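Local coordinates for translation initiation factor eIF-2B (Pyrococcus horikoshii, PDB 1VB5), which probably promotes the exchange of GDP for GTP on translation initiation factor 2, as a regulatory-type subunit of the archaeal factor 2B, at residues I113-F118 with A181-D186; G199-A204 with L250-P255. All coordinates share one frame; numbering follows the deposited sequence.

Contact 1. Residues I113-F118 with A181-D186; sequences IITHSF and AIVGAD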
# COMPACT_ATOMS: atom_id res chain seq x y z
N ILE B 113 5.22 17.27 3.90
CA ILE B 113 3.83 16.83 3.78
C ILE B 113 3.68 15.51 3.03
O ILE B 113 4.19 15.36 1.92
CB ILE B 113 2.98 17.89 3.05
CG1 ILE B 113 3.17 19.26 3.71
CG2 ILE B 113 1.51 17.49 3.06
CD1 ILE B 113 2.60 20.41 2.88
N ILE B 114 3.00 14.54 3.63
CA ILE B 114 2.79 13.27 2.97
C ILE B 114 1.31 13.18 2.64
O ILE B 114 0.46 13.61 3.44
CB ILE B 114 3.21 12.06 3.85
CG1 ILE B 114 3.09 10.77 3.05
CG2 ILE B 114 2.33 11.98 5.09
CD1 ILE B 114 3.81 9.58 3.68
N THR B 115 1.00 12.65 1.47
CA THR B 115 -0.39 12.53 1.04
C THR B 115 -0.55 11.24 0.24
O THR B 115 0.43 10.56 -0.05
CB THR B 115 -0.82 13.76 0.19
OG1 THR B 115 -2.24 13.72 -0.03
CG2 THR B 115 -0.10 13.77 -1.16
N HIS B 116 -1.79 10.93 -0.11
CA HIS B 116 -2.11 9.70 -0.84
C HIS B 116 -3.17 10.02 -1.89
O HIS B 116 -4.04 10.86 -1.66
CB HIS B 116 -2.60 8.64 0.15
CG HIS B 116 -3.08 7.37 -0.48
ND1 HIS B 116 -2.30 6.62 -1.34
CD2 HIS B 116 -4.26 6.70 -0.37
CE1 HIS B 116 -2.98 5.55 -1.73
NE2 HIS B 116 -4.17 5.58 -1.15
N SER B 117 -3.08 9.36 -3.04
CA SER B 117 -4.02 9.56 -4.14
C SER B 117 -4.02 11.01 -4.66
O SER B 117 -3.09 11.76 -4.39
CB SER B 117 -5.43 9.16 -3.69
OG SER B 117 -6.31 9.11 -4.80
N PHE B 118 -5.06 11.38 -5.40
CA PHE B 118 -5.17 12.72 -5.95
C PHE B 118 -6.43 13.44 -5.47
O PHE B 118 -7.53 12.89 -5.51
CB PHE B 118 -5.19 12.70 -7.48
CG PHE B 118 -5.39 14.06 -8.11
CD1 PHE B 118 -4.37 15.01 -8.09
CD2 PHE B 118 -6.62 14.42 -8.67
CE1 PHE B 118 -4.56 16.29 -8.61
CE2 PHE B 118 -6.83 15.70 -9.19
CZ PHE B 118 -5.80 16.64 -9.16
N ALA B 181 0.47 15.09 7.66
CA ALA B 181 -0.20 14.38 6.58
C ALA B 181 -1.49 15.14 6.23
O ALA B 181 -2.21 15.60 7.12
CB ALA B 181 -0.53 12.96 7.02
N ILE B 182 -1.75 15.26 4.94
CA ILE B 182 -2.94 15.94 4.45
C ILE B 182 -3.51 15.16 3.28
O ILE B 182 -2.88 15.05 2.23
CB ILE B 182 -2.62 17.38 3.96
CG1 ILE B 182 -2.05 18.21 5.12
CG2 ILE B 182 -3.88 18.05 3.43
CD1 ILE B 182 -1.69 19.65 4.73
N VAL B 183 -4.71 14.61 3.46
CA VAL B 183 -5.37 13.86 2.40
C VAL B 183 -6.75 14.45 2.16
O VAL B 183 -7.26 15.23 2.97
CB VAL B 183 -5.52 12.36 2.77
CG1 VAL B 183 -4.15 11.75 3.06
CG2 VAL B 183 -6.44 12.20 3.98
N GLY B 184 -7.34 14.10 1.02
CA GLY B 184 -8.66 14.60 0.70
C GLY B 184 -9.71 13.65 1.26
O GLY B 184 -9.42 12.87 2.17
N ALA B 185 -10.91 13.70 0.70
CA ALA B 185 -12.00 12.84 1.13
C ALA B 185 -13.11 12.82 0.09
O ALA B 185 -13.40 13.83 -0.55
CB ALA B 185 -12.55 13.33 2.45
N ASP B 186 -13.71 11.65 -0.08
CA ASP B 186 -14.81 11.47 -1.01
C ASP B 186 -16.11 11.61 -0.22
O ASP B 186 -17.16 11.91 -0.77
CB ASP B 186 -14.73 10.09 -1.67
CG ASP B 186 -13.51 9.95 -2.56
OD1 ASP B 186 -13.53 10.49 -3.69
OD2 ASP B 186 -12.53 9.32 -2.12
O HOH W 1 -6.51 11.90 -0.78

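Contact 2. Residues G199-A204 with L250-P255; sequences GTYLLA and LFDVTP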
# COMPACT_ATOMS: atom_id res chain seq x y z
N GLY B 199 -6.36 2.68 1.15
CA GLY B 199 -4.99 2.87 1.59
C GLY B 199 -4.84 4.02 2.57
O GLY B 199 -3.88 4.06 3.34
N THR B 200 -5.79 4.97 2.54
CA THR B 200 -5.76 6.13 3.42
C THR B 200 -5.76 5.67 4.88
O THR B 200 -5.08 6.25 5.72
CB THR B 200 -6.98 7.05 3.18
OG1 THR B 200 -7.03 7.43 1.80
CG2 THR B 200 -6.89 8.30 4.04
N TYR B 201 -6.54 4.63 5.16
CA TYR B 201 -6.64 4.06 6.50
C TYR B 201 -5.24 3.64 6.98
O TYR B 201 -4.85 3.93 8.11
CB TYR B 201 -7.59 2.86 6.47
CG TYR B 201 -7.66 2.04 7.74
CD1 TYR B 201 -8.02 2.62 8.96
CD2 TYR B 201 -7.40 0.67 7.72
CE1 TYR B 201 -8.12 1.85 10.13
CE2 TYR B 201 -7.50 -0.11 8.87
CZ TYR B 201 -7.86 0.48 10.07
OH TYR B 201 -7.97 -0.29 11.21
N LEU B 202 -4.50 2.95 6.12
CA LEU B 202 -3.15 2.50 6.48
C LEU B 202 -2.25 3.69 6.75
O LEU B 202 -1.43 3.66 7.67
CB LEU B 202 -2.55 1.64 5.37
CG LEU B 202 -3.40 0.44 4.94
CD1 LEU B 202 -2.72 -0.31 3.80
CD2 LEU B 202 -3.63 -0.46 6.15
N LEU B 203 -2.39 4.74 5.95
CA LEU B 203 -1.58 5.93 6.14
C LEU B 203 -1.93 6.49 7.52
O LEU B 203 -1.05 6.89 8.29
CB LEU B 203 -1.89 6.99 5.07
CG LEU B 203 -0.82 8.00 4.67
CD1 LEU B 203 -1.47 9.25 4.10
CD2 LEU B 203 0.03 8.36 5.85
N ALA B 204 -3.23 6.52 7.82
CA ALA B 204 -3.71 7.04 9.09
C ALA B 204 -3.13 6.25 10.26
O ALA B 204 -2.71 6.83 11.26
CB ALA B 204 -5.24 7.01 9.12
N LEU B 250 -11.97 0.37 -4.57
CA LEU B 250 -11.34 1.69 -4.67
C LEU B 250 -11.37 2.60 -3.45
O LEU B 250 -10.52 3.48 -3.33
CB LEU B 250 -11.93 2.44 -5.86
CG LEU B 250 -11.65 1.82 -7.23
CD1 LEU B 250 -12.68 2.30 -8.23
CD2 LEU B 250 -10.23 2.18 -7.69
N PHE B 251 -12.32 2.40 -2.54
CA PHE B 251 -12.38 3.27 -1.38
C PHE B 251 -12.38 2.56 -0.05
O PHE B 251 -12.81 1.41 0.07
CB PHE B 251 -13.59 4.20 -1.48
CG PHE B 251 -13.69 4.92 -2.80
CD1 PHE B 251 -14.38 4.35 -3.86
CD2 PHE B 251 -13.06 6.14 -2.98
CE1 PHE B 251 -14.44 5.00 -5.10
CE2 PHE B 251 -13.12 6.80 -4.21
CZ PHE B 251 -13.81 6.23 -5.27
N ASP B 252 -11.90 3.27 0.96
CA ASP B 252 -11.82 2.74 2.31
C ASP B 252 -12.42 3.69 3.31
O ASP B 252 -12.89 4.77 2.96
CB ASP B 252 -10.36 2.49 2.68
CG ASP B 252 -9.61 3.79 3.04
OD1 ASP B 252 -9.50 4.70 2.20
OD2 ASP B 252 -9.09 3.88 4.17
N VAL B 253 -12.37 3.28 4.58
CA VAL B 253 -12.90 4.06 5.68
C VAL B 253 -11.89 4.26 6.80
O VAL B 253 -11.29 3.31 7.30
CB VAL B 253 -14.14 3.37 6.26
CG1 VAL B 253 -14.77 4.25 7.34
CG2 VAL B 253 -15.14 3.08 5.16
N THR B 254 -11.69 5.52 7.20
CA THR B 254 -10.78 5.84 8.28
C THR B 254 -11.55 6.37 9.50
O THR B 254 -12.28 7.36 9.40
CB THR B 254 -9.74 6.90 7.87
OG1 THR B 254 -8.94 6.41 6.79
CG2 THR B 254 -8.84 7.24 9.05
N PRO B 255 -11.40 5.71 10.66
CA PRO B 255 -12.08 6.14 11.88
C PRO B 255 -11.62 7.55 12.24
O PRO B 255 -10.49 7.94 11.92
CB PRO B 255 -11.61 5.12 12.92
CG PRO B 255 -11.38 3.86 12.08
CD PRO B 255 -10.68 4.43 10.86

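Contact 1. Residues I113-F118 with A181-D186
I182, A181 and I114 carry the join between strands 111-115 and 180-183, two parallel neighbours in the central sheet. The amide of I182 reaches the carbonyl of I114, with N to O at 3.1 Å and the acceptor approached almost head-on (C=O...N 166°). A181 supports the same oxygen from its CA, a CA-H...O contact. On the face shared by these two bridge partners, the CG2 branch of I114 lies against A181 CB at 3.6 Å, while helix 200-209 covers A181 through C207. I182 turns to the other face, where its CG1 lies obliquely across CG2 of I113, a looser meeting at 4.2 Å.

Beyond this bridge the strands diverge, and side chain and water replace direct amide bonds. With its hydroxyl swung opposite the backbone nitrogen (chi1 -171°), T115 donates from OG1 to I182 O at 2.7 Å, within the carbonyl plane. A valine in its place would probably leave the I182 oxygen without this donor just where the strands part. One residue on, a water bridges the two chain segments, donating to H116 O at 2.8 Å and accepting from G184 N at 3.0 Å. The H116 ring is held from both nitrogens, ND1 by T141 OG1 and NE2 by the A198 carbonyl.

The pair sits at the topological switch point of a Rossmann-like 3-2-1-4-5 sheet. Its chemistry fits that place: a backbone bond flanked by apolar side chains where the strands run close, a hydroxyl and a water where they separate.

Contact 2. Residues G199-A204 with L250-P255
Y201 and D252 share the one hydrogen bond between the start of helix 200-209 and strand 251-254. The amide of Y201, in the helix's first turn, points to D252 OD2 at 2.8 Å. The bond is bent, 132° at the hydrogen, and reaches the syn side of the oxygen 31° out of the carboxylate plane. G199, immediately before the helix, occupies the N-cap position with backbone angles at which a beta carbon would jam against the preceding carbonyl oxygen.

Van der Waals contacts make up the rest. T200 crosses the carboxylate at about a right angle, its CB 3.6 Å from D252 OD1, but its hydroxyl bonds instead to K197 O and N196 ND2. T254 presents both branches: OG1 packs on Y201 CA at 3.3 Å, and CG2 meets A204 CB at 3.6 Å, one turn along. With CG opposite its own backbone nitrogen (chi1 172°), the Y201 ring lies obliquely beside V253 O, and its CE1 touches P255 CD at 3.7 Å. The second subunit packs here too, with its E209 on Y201 and its L173 on D252.

A carboxylate placed at a helix N terminus probably interacts favourably with the helix dipole, so D252 would fasten the helix start electrostatically to the three-stranded antiparallel sheet, beside the subunit interface.

Overall arrangement
After the N-terminal helices the chain enters the central sheet at strand 111-115. Contact 1 closes a loop of 62 residues that contains strands 136-141 and 163-166, returning at strand 180-183. The chain then makes the 187-188/194-197 hairpin and starts helix 200-209, where contact 2 opens; its 45-residue loop includes strand 214-217 and ends at strand 251-254. The two contacts stand in series, neither nested nor crossed, yet touch in space: V183 meets T200 and L203, and D186 packs on F251. Helix 200-209 thus lies between central sheet and antiparallel sheet, and the C175-C207 disulfide ties it to helix 171-175.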